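Local coordinates for uncharacterized protein A6V7T0 (Pseudomonas aeruginosa, PDB 3K12), which is of unknown function but belongs to the YjgF-like family of small alpha/beta proteins, here assembled as a trimer, at residues 21-26 and 48-53; 37-42 and 104-109; 75-80 and 90-95. All blocks are in the same frame, centred on the assembly; numbering follows the deposited sequence.

Contact 1 (21-26 and 48-53); sequences VYIGGQ and RLLQSV
The side-chain nitrogen NE2 of Gln26 is bonded to Gly24 O, two residues back on the same strand, while Leu49 CD1 of the helix lies 4.1 Å from it. The bond from Gln26 NE2 to Gly24 O is 3.3 Å long and lies near the plane of the amide, but it reaches the carbonyl from well above the carbonyl plane. A bend about the CB-CG bond (chi2 -60°) folds the amide back over the strand to make this possible. Glu13 adds a weak bond to NE2, and Asn45 of the helix grips OE1, which fixes the rotation of the amide.

The rest is apolar packing of helix 35-52 on the face of the YjgF-like sheet, with strand 20-26 running roughly antiparallel to the helix. Ile23 is the central contributor. Its extended CG1-CD1 branch carries CD1 between Leu49 CB (3.9 Å) and Leu50 CD2 (4.0 Å), and its other methyl, CG2, lies 3.9 Å from Leu49 CD1. One layer further, Val21 CG1 meets Leu50 CD2 at 4.0 Å, and Val21 CG2 lies farther, 4.4 Å, from Val53 CG2. Within 48-53, Ser52 OG bonds back to Leu49 O at 2.7 Å.

Tyr22, on the other face of the strand, packs on Val111 of the second subunit. No hydrogen bond spans the two segments, and what holds them is mainly dispersion between branched aliphatic groups; the polar link between strand 20-26 and the helix is made one turn earlier, by Asn45 to Gln26 OE1.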
loop_
_atom_site.group_PDB
_atom_site.type_symbol
_atom_site.label_atom_id
_atom_site.label_comp_id
_atom_site.label_asym_id
_atom_site.label_seq_id
_atom_site.Cartn_x
_atom_site.Cartn_y
_atom_site.Cartn_z
ATOM N N VAL D 21 7.965 -11.025 2.625
ATOM C CA VAL D 21 7.742 -10.561 3.974
ATOM C C VAL D 21 6.799 -9.376 3.971
ATOM O O VAL D 21 7.008 -8.416 3.217
ATOM C CB VAL D 21 9.095 -10.043 4.547
ATOM C CG1 VAL D 21 8.917 -9.485 5.948
ATOM C CG2 VAL D 21 10.149 -11.158 4.485
ATOM N N TYR D 22 5.777 -9.420 4.821
ATOM C CA TYR D 22 4.864 -8.297 5.019
ATOM C C TYR D 22 5.032 -7.804 6.433
ATOM O O TYR D 22 4.922 -8.590 7.370
ATOM C CB TYR D 22 3.371 -8.709 4.786
ATOM C CG TYR D 22 3.138 -9.180 3.368
ATOM C CD1 TYR D 22 2.657 -8.296 2.388
ATOM C CD2 TYR D 22 3.469 -10.454 2.975
ATOM C CE1 TYR D 22 2.502 -8.691 1.044
ATOM C CE2 TYR D 22 3.315 -10.878 1.631
ATOM C CZ TYR D 22 2.844 -9.969 0.669
ATOM O OH TYR D 22 2.689 -10.369 -0.642
ATOM N N ILE D 23 5.307 -6.516 6.598
ATOM C CA ILE D 23 5.355 -5.881 7.900
ATOM C C ILE D 23 4.301 -4.775 7.939
ATOM O O ILE D 23 4.265 -3.891 7.063
ATOM C CB ILE D 23 6.784 -5.318 8.192
ATOM C CG1 ILE D 23 7.783 -6.478 8.302
ATOM C CG2 ILE D 23 6.745 -4.479 9.468
ATOM C CD1 ILE D 23 9.235 -5.991 8.359
ATOM N N GLY D 24 3.445 -4.846 8.940
ATOM C CA GLY D 24 2.336 -3.924 9.121
ATOM C C GLY D 24 2.753 -2.543 9.575
ATOM O O GLY D 24 3.966 -2.270 9.703
ATOM N N GLY D 25 1.780 -1.695 9.866
ATOM C CA GLY D 25 2.040 -0.304 10.183
ATOM C C GLY D 25 3.031 -0.157 11.317
ATOM O O GLY D 25 2.829 -0.678 12.430
ATOM N N GLN D 26 4.122 0.530 11.023
ATOM C CA GLN D 26 5.192 0.751 11.999
ATOM C C GLN D 26 5.235 2.202 12.420
ATOM O O GLN D 26 5.360 3.101 11.572
ATOM C CB GLN D 26 6.532 0.388 11.366
ATOM C CG GLN D 26 6.711 -1.107 11.090
ATOM C CD GLN D 26 6.629 -1.922 12.350
ATOM O OE1 GLN D 26 7.351 -1.667 13.296
ATOM N NE2 GLN D 26 5.725 -2.909 12.377
ATOM N N ARG D 48 15.180 -5.034 12.655
ATOM C CA ARG D 48 15.153 -6.140 13.640
ATOM C C ARG D 48 14.219 -7.224 13.137
ATOM O O ARG D 48 14.571 -8.396 13.129
ATOM C CB ARG D 48 14.711 -5.633 14.989
ATOM C CG ARG D 48 14.532 -6.721 16.035
ATOM C CD ARG D 48 13.957 -6.167 17.324
ATOM N NE ARG D 48 12.573 -5.739 17.178
ATOM C CZ ARG D 48 11.526 -6.573 17.156
ATOM N NH1 ARG D 48 10.308 -6.090 17.022
ATOM N NH2 ARG D 48 11.685 -7.883 17.264
ATOM N N LEU D 49 13.034 -6.800 12.685
ATOM C CA LEU D 49 12.058 -7.742 12.180
ATOM C C LEU D 49 12.562 -8.491 10.956
ATOM O O LEU D 49 12.510 -9.724 10.911
ATOM C CB LEU D 49 10.750 -7.014 11.859
ATOM C CG LEU D 49 9.882 -6.600 13.039
ATOM C CD1 LEU D 49 8.795 -5.602 12.652
ATOM C CD2 LEU D 49 9.266 -7.850 13.677
ATOM N N LEU D 50 13.146 -7.758 9.994
ATOM C CA LEU D 50 13.694 -8.384 8.799
ATOM C C LEU D 50 14.784 -9.391 9.146
ATOM O O LEU D 50 14.790 -10.500 8.668
ATOM C CB LEU D 50 14.283 -7.329 7.859
ATOM C CG LEU D 50 13.215 -6.493 7.176
ATOM C CD1 LEU D 50 13.869 -5.316 6.443
ATOM C CD2 LEU D 50 12.291 -7.348 6.226
ATOM N N GLN D 51 15.724 -8.981 9.979
ATOM C CA GLN D 51 16.856 -9.870 10.260
ATOM C C GLN D 51 16.426 -11.129 11.012
ATOM O O GLN D 51 17.035 -12.199 10.834
ATOM C CB GLN D 51 17.953 -9.111 11.017
ATOM C CG GLN D 51 18.611 -8.066 10.132
ATOM C CD GLN D 51 19.816 -7.391 10.727
ATOM O OE1 GLN D 51 20.428 -6.531 10.073
ATOM N NE2 GLN D 51 20.184 -7.774 11.944
ATOM N N SER D 52 15.357 -11.010 11.797
ATOM C CA SER D 52 14.851 -12.169 12.562
ATOM C C SER D 52 14.403 -13.317 11.661
ATOM O O SER D 52 14.321 -14.468 12.116
ATOM C CB SER D 52 13.746 -11.758 13.535
ATOM O OG SER D 52 12.490 -11.618 12.876
ATOM N N VAL D 53 14.061 -13.005 10.410
ATOM C CA VAL D 53 13.656 -14.031 9.442
ATOM C C VAL D 53 14.650 -14.241 8.313
ATOM O O VAL D 53 14.371 -14.938 7.361
ATOM C CB VAL D 53 12.208 -13.793 8.900
ATOM C CG1 VAL D 53 11.234 -13.853 10.059
ATOM C CG2 VAL D 53 12.090 -12.480 8.159
#

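Contact 2 (37-42 and 104-109); sequences DQTRQI and WRVEMI
Gln38 lays its side-chain amide across the aliphatic part of Arg105, with NE2 3.6 Å from Arg105 CG and the two chains at about a right angle. This is the start of a helix-on-sheet packing in the YjgF-like alpha/beta fold: helix 35-52 links the parallel strands 20-26 and 60-67 and covers strand 106-113, which is inserted between them. The short helix and strand segments run in nearly the same direction, 25° apart.

Gln38 OE1 is gripped twice. The backbone N of Arg105 donates to it at 2.9 Å in an almost straight bond (171°), tilted from the carbonyl plane, and a water donates to it at 2.7 Å. The same water donates a second hydrogen bond to Val106 O, tying the helix side chain to the first residue of the strand. With NE2 bonded to Gly33 O and Arg103 O, the amide is satisfied at both ends and its orientation is set. The charged end of Arg105 turns instead to a salt bridge with Asp72.

Further along, the contact becomes apolar. Ile42 CD1 rests on Val106 CG1 at 3.5 Å. Val106 CG1 stands between its own backbone N and carbonyl carbon (chi1 63°), where it also faces Thr39 OG1, which is itself bonded to Ile35 O of the preceding turn. Glu107 points to the other face of the sheet and packs on Ala93 of the second subunit. Met108, present as selenomethionine, stretches its chain under the helix, and Met108 SE touches Ile42 CG2 at 3.8 Å. At the end of that chain, Met108 CE lies 3.8 Å from Thr39 CG2.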
loop_
_atom_site.group_PDB
_atom_site.type_symbol
_atom_site.label_atom_id
_atom_site.label_comp_id
_atom_site.label_asym_id
_atom_site.label_seq_id
_atom_site.Cartn_x
_atom_site.Cartn_y
_atom_site.Cartn_z
ATOM N N ASP D 37 14.152 11.300 14.709
ATOM C CA ASP D 37 14.166 10.316 15.789
ATOM C C ASP D 37 13.134 9.218 15.500
ATOM O O ASP D 37 13.458 8.029 15.585
ATOM C CB ASP D 37 13.905 11.000 17.138
ATOM C CG ASP D 37 13.812 10.013 18.301
ATOM O OD1 ASP D 37 14.720 9.170 18.451
ATOM O OD2 ASP D 37 12.827 10.078 19.070
ATOM N N GLN D 38 11.927 9.623 15.120
ATOM C CA GLN D 38 10.836 8.656 14.880
ATOM C C GLN D 38 11.112 7.771 13.679
ATOM O O GLN D 38 10.876 6.558 13.723
ATOM C CB GLN D 38 9.507 9.349 14.731
ATOM C CG GLN D 38 9.073 10.060 16.008
ATOM C CD GLN D 38 7.599 10.368 16.059
ATOM O OE1 GLN D 38 6.790 9.729 15.373
ATOM N NE2 GLN D 38 7.220 11.331 16.903
ATOM N N THR D 39 11.682 8.363 12.635
ATOM C CA THR D 39 12.043 7.629 11.431
ATOM C C THR D 39 13.123 6.578 11.748
ATOM O O THR D 39 13.056 5.431 11.299
ATOM C CB THR D 39 12.496 8.585 10.304
ATOM O OG1 THR D 39 11.427 9.503 10.014
ATOM C CG2 THR D 39 12.848 7.803 9.043
ATOM N N ARG D 40 14.134 6.974 12.541
ATOM C CA ARG D 40 15.191 6.042 12.921
ATOM C C ARG D 40 14.617 4.881 13.732
ATOM O O ARG D 40 14.972 3.737 13.483
ATOM C CB ARG D 40 16.203 6.743 13.825
ATOM C CG ARG D 40 16.891 7.909 13.218
ATOM C CD ARG D 40 17.719 8.743 14.259
ATOM N NE ARG D 40 18.433 9.756 13.493
ATOM C CZ ARG D 40 19.396 9.433 12.626
ATOM N NH1 ARG D 40 19.987 10.351 11.884
ATOM N NH2 ARG D 40 19.754 8.166 12.516
ATOM N N GLN D 41 13.783 5.200 14.719
ATOM C CA GLN D 41 13.135 4.157 15.545
ATOM C C GLN D 41 12.398 3.133 14.679
ATOM O O GLN D 41 12.522 1.918 14.891
ATOM C CB GLN D 41 12.137 4.728 16.538
ATOM C CG GLN D 41 12.748 5.473 17.736
ATOM C CD GLN D 41 11.665 6.036 18.620
ATOM O OE1 GLN D 41 10.821 5.296 19.135
ATOM N NE2 GLN D 41 11.645 7.365 18.769
ATOM N N ILE D 42 11.630 3.642 13.714
ATOM C CA ILE D 42 10.842 2.796 12.827
ATOM C C ILE D 42 11.741 1.954 11.947
ATOM O O ILE D 42 11.545 0.750 11.846
ATOM C CB ILE D 42 9.872 3.648 11.993
ATOM C CG1 ILE D 42 8.740 4.196 12.875
ATOM C CG2 ILE D 42 9.311 2.830 10.799
ATOM C CD1 ILE D 42 8.023 5.368 12.256
ATOM N N TRP D 104 2.356 10.624 16.605
ATOM C CA TRP D 104 3.112 9.945 15.561
ATOM C C TRP D 104 3.372 10.892 14.403
ATOM O O TRP D 104 2.431 11.495 13.888
ATOM C CB TRP D 104 2.286 8.779 15.026
ATOM C CG TRP D 104 2.027 7.698 16.044
ATOM C CD1 TRP D 104 2.703 7.477 17.219
ATOM C CD2 TRP D 104 1.032 6.683 15.955
ATOM N NE1 TRP D 104 2.174 6.380 17.869
ATOM C CE2 TRP D 104 1.148 5.875 17.110
ATOM C CE3 TRP D 104 0.052 6.370 15.008
ATOM C CZ2 TRP D 104 0.314 4.777 17.337
ATOM C CZ3 TRP D 104 -0.785 5.274 15.245
ATOM C CH2 TRP D 104 -0.650 4.506 16.397
ATOM N N ARG D 105 4.631 11.019 13.988
ATOM C CA ARG D 105 4.964 11.936 12.903
ATOM C C ARG D 105 5.019 11.171 11.587
ATOM O O ARG D 105 4.973 11.787 10.516
ATOM C CB ARG D 105 6.315 12.638 13.156
ATOM C CG ARG D 105 6.266 13.626 14.327
ATOM C CD ARG D 105 7.616 14.286 14.593
ATOM N NE ARG D 105 7.444 15.276 15.666
ATOM C CZ ARG D 105 6.979 16.513 15.502
ATOM N NH1 ARG D 105 6.680 16.994 14.301
ATOM N NH2 ARG D 105 6.824 17.299 16.566
ATOM N N VAL D 106 5.098 9.845 11.665
ATOM C CA VAL D 106 5.242 9.041 10.458
ATOM C C VAL D 106 4.868 7.592 10.763
ATOM O O VAL D 106 5.003 7.108 11.890
ATOM C CB VAL D 106 6.686 9.130 9.869
ATOM C CG1 VAL D 106 7.739 8.566 10.827
ATOM C CG2 VAL D 106 6.758 8.481 8.473
ATOM N N GLU D 107 4.376 6.907 9.738
ATOM C CA GLU D 107 4.057 5.501 9.826
ATOM C C GLU D 107 4.485 4.859 8.522
ATOM O O GLU D 107 4.285 5.451 7.456
ATOM C CB GLU D 107 2.564 5.309 10.059
ATOM C CG GLU D 107 2.146 3.827 10.138
ATOM C CD GLU D 107 0.739 3.600 10.709
ATOM O OE1 GLU D 107 0.286 2.416 10.714
ATOM O OE2 GLU D 107 0.094 4.561 11.171
HETATM N N MSE D 108 5.092 3.680 8.596
HETATM C CA MSE D 108 5.571 2.967 7.397
HETATM C C MSE D 108 4.946 1.592 7.320
HETATM O O MSE D 108 4.713 0.934 8.358
HETATM C CB MSE D 108 7.065 2.793 7.450
HETATM C CG MSE D 108 7.766 4.133 7.265
HETATM SE SE MSE D 108 9.679 3.907 7.122
HETATM C CE MSE D 108 10.226 5.761 7.172
ATOM N N ILE D 109 4.727 1.135 6.088
ATOM C CA ILE D 109 4.157 -0.191 5.801
ATOM C C ILE D 109 5.054 -0.853 4.769
ATOM O O ILE D 109 5.399 -0.225 3.752
ATOM C CB ILE D 109 2.722 -0.081 5.207
ATOM C CG1 ILE D 109 1.878 0.912 5.997
ATOM C CG2 ILE D 109 2.069 -1.477 5.180
ATOM C CD1 ILE D 109 0.590 1.387 5.245
HETATM O O HOH W 1 5.756 7.311 14.602
#

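Contact 3 (75-80 and 90-95)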
loop_
_atom_site.group_PDB
_atom_site.type_symbol
_atom_site.label_atom_id
_atom_site.label_comp_id
_atom_site.label_asym_id
_atom_site.label_seq_id
_atom_site.Cartn_x
_atom_site.Cartn_y
_atom_site.Cartn_z
ATOM N N GLY D 75 13.263 16.110 7.019
ATOM C CA GLY D 75 13.849 15.280 8.088
ATOM C C GLY D 75 13.674 13.791 7.849
ATOM O O GLY D 75 14.605 13.001 8.065
ATOM N N LEU D 76 12.486 13.410 7.381
ATOM C CA LEU D 76 12.248 12.028 6.991
ATOM C C LEU D 76 13.276 11.606 5.958
ATOM O O LEU D 76 13.921 10.554 6.067
ATOM C CB LEU D 76 10.835 11.917 6.382
ATOM C CG LEU D 76 10.568 10.681 5.505
ATOM C CD1 LEU D 76 10.414 9.480 6.394
ATOM C CD2 LEU D 76 9.321 10.867 4.623
ATOM N N ASN D 77 13.441 12.445 4.927
ATOM C CA ASN D 77 14.328 12.051 3.839
ATOM C C ASN D 77 15.807 12.064 4.211
ATOM O O ASN D 77 16.575 11.291 3.659
ATOM C CB ASN D 77 14.098 12.899 2.591
ATOM C CG ASN D 77 12.745 12.671 1.994
ATOM O OD1 ASN D 77 12.178 11.571 2.065
ATOM N ND2 ASN D 77 12.187 13.717 1.412
ATOM N N GLN D 78 16.165 12.924 5.163
ATOM C CA GLN D 78 17.538 12.981 5.693
ATOM C C GLN D 78 17.934 11.614 6.247
ATOM O O GLN D 78 18.985 11.067 5.894
ATOM C CB GLN D 78 17.628 14.064 6.772
ATOM C CG GLN D 78 18.970 14.208 7.506
ATOM C CD GLN D 78 18.810 15.032 8.795
ATOM O OE1 GLN D 78 19.533 14.826 9.777
ATOM N NE2 GLN D 78 17.845 15.936 8.805
ATOM N N VAL D 79 17.067 11.041 7.077
ATOM C CA VAL D 79 17.358 9.715 7.639
ATOM C C VAL D 79 17.292 8.620 6.570
ATOM O O VAL D 79 18.164 7.753 6.499
ATOM C CB VAL D 79 16.409 9.394 8.825
ATOM C CG1 VAL D 79 16.648 8.004 9.368
ATOM C CG2 VAL D 79 16.583 10.444 9.911
ATOM N N TRP D 80 16.227 8.651 5.745
ATOM C CA TRP D 80 16.080 7.695 4.657
ATOM C C TRP D 80 17.361 7.593 3.813
ATOM O O TRP D 80 17.836 6.509 3.508
ATOM C CB TRP D 80 14.871 8.104 3.786
ATOM C CG TRP D 80 14.549 7.122 2.702
ATOM C CD1 TRP D 80 15.073 7.086 1.454
ATOM C CD2 TRP D 80 13.635 6.008 2.789
ATOM N NE1 TRP D 80 14.549 6.024 0.737
ATOM C CE2 TRP D 80 13.660 5.352 1.537
ATOM C CE3 TRP D 80 12.797 5.512 3.797
ATOM C CZ2 TRP D 80 12.862 4.216 1.249
ATOM C CZ3 TRP D 80 12.003 4.393 3.520
ATOM C CH2 TRP D 80 12.050 3.753 2.256
ATOM N N PRO D 90 14.454 0.698 -1.134
ATOM C CA PRO D 90 13.232 0.178 -1.749
ATOM C C PRO D 90 12.426 1.256 -2.450
ATOM O O PRO D 90 12.616 2.468 -2.203
ATOM C CB PRO D 90 12.436 -0.308 -0.545
ATOM C CG PRO D 90 12.868 0.648 0.600
ATOM C CD PRO D 90 14.361 0.795 0.338
ATOM N N THR D 91 11.494 0.797 -3.291
ATOM C CA THR D 91 10.497 1.721 -3.836
ATOM C C THR D 91 9.676 2.293 -2.698
ATOM O O THR D 91 9.482 1.629 -1.676
ATOM C CB THR D 91 9.584 1.043 -4.881
ATOM O OG1 THR D 91 8.670 0.132 -4.231
ATOM C CG2 THR D 91 10.410 0.333 -5.937
ATOM N N ARG D 92 9.177 3.507 -2.864
ATOM C CA ARG D 92 8.442 4.180 -1.809
ATOM C C ARG D 92 7.353 5.059 -2.389
ATOM O O ARG D 92 7.411 5.465 -3.547
ATOM C CB ARG D 92 9.369 4.941 -0.849
ATOM C CG ARG D 92 10.462 5.754 -1.503
ATOM C CD ARG D 92 11.141 6.692 -0.507
ATOM N NE ARG D 92 10.443 7.961 -0.337
ATOM C CZ ARG D 92 10.849 8.905 0.508
ATOM N NH1 ARG D 92 11.927 8.698 1.273
ATOM N NH2 ARG D 92 10.162 10.037 0.627
ATOM N N ALA D 93 6.381 5.361 -1.567
ATOM C CA ALA D 93 5.354 6.345 -1.917
ATOM C C ALA D 93 4.965 7.061 -0.645
ATOM O O ALA D 93 4.541 6.421 0.324
ATOM C CB ALA D 93 4.152 5.683 -2.569
ATOM N N CYS D 94 5.127 8.374 -0.635
ATOM C CA CYS D 94 4.929 9.162 0.575
ATOM C C CYS D 94 3.842 10.163 0.319
ATOM O O CYS D 94 3.871 10.838 -0.710
ATOM C CB CYS D 94 6.221 9.912 0.906
ATOM S SG CYS D 94 6.101 11.009 2.396
ATOM N N SER D 95 2.895 10.246 1.242
ATOM C CA SER D 95 1.858 11.285 1.196
ATOM C C SER D 95 1.516 11.741 2.620
ATOM O O SER D 95 1.964 11.132 3.604
ATOM C CB SER D 95 0.633 10.758 0.438
ATOM O OG SER D 95 -0.013 9.719 1.179
HETATM O O HOH W 2 13.996 4.907 -2.105
#
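This is a cation-pi and hydrogen-bonded contact between helix 73-83 and strand 91-96, which borders the sheet within the chain. Arg92 reaches from the strand and stands its guanidinium nearly upright on the Trp80 indole, the two planes 87° apart. NH1 is the atom brought down onto the face, 3.4 Å from Trp80 CG, and CZ lies above the five-membered ring, almost on its normal. Further back along the arginine, CD sits over the CE2-CZ2 bond at the rim of the six-membered ring, 3.5 Å from Trp80 CZ2.

The same guanidinium holds Asn77 end-on: NH1 (3.0 Å) and NH2 (2.9 Å) both donate to Asn77 OD1, which lies near the guanidinium plane. Both bonds are noticeably bent, as expected when two donors on one carbon share a single acceptor. A kink at chi3 (-85°) turns the arginine toward this pair of partners.

The contact closes the beta-alpha-beta unit made of strand 60-67, helix 73-83 and strand 91-96, the helix running roughly antiparallel to its second strand. On the far side of that strand, Ala93 packs on Ile109 of the third subunit, and the backbone of Arg92 hydrogen-bonds to that subunit.

Apolar contacts flank the arginine. Leu76 CD2 meets Cys94 SG at 3.9 Å, and Pro90 CG lies 3.6 Å from Trp80 CH2. A water at the indole edge accepts from Trp80 NE1 and donates to Pro90 O at 2.8 Å.

How the contacts relate
All three contacts pack a helix onto one sheet and are mostly buried. Contacts 1 and 2 share helix 35-52, using its last turn and its early turns respectively, and meet neighbouring strands; Gln26 N, probably hydrogen-bonded to Met108 O, joins them directly. Contact 3 involves the second helix and strand 91-96, and touches contact 2 where Leu76 CD1 packs on Thr39 and Met108, whereas contacts 1 and 3 lie about 17 Å apart between centres. Chemistry shifts accordingly: aliphatic in contact 1, apolar with a hydrated amide at one end in contact 2, and built around a partly exposed arginine in contact 3, farthest from the chain's centre.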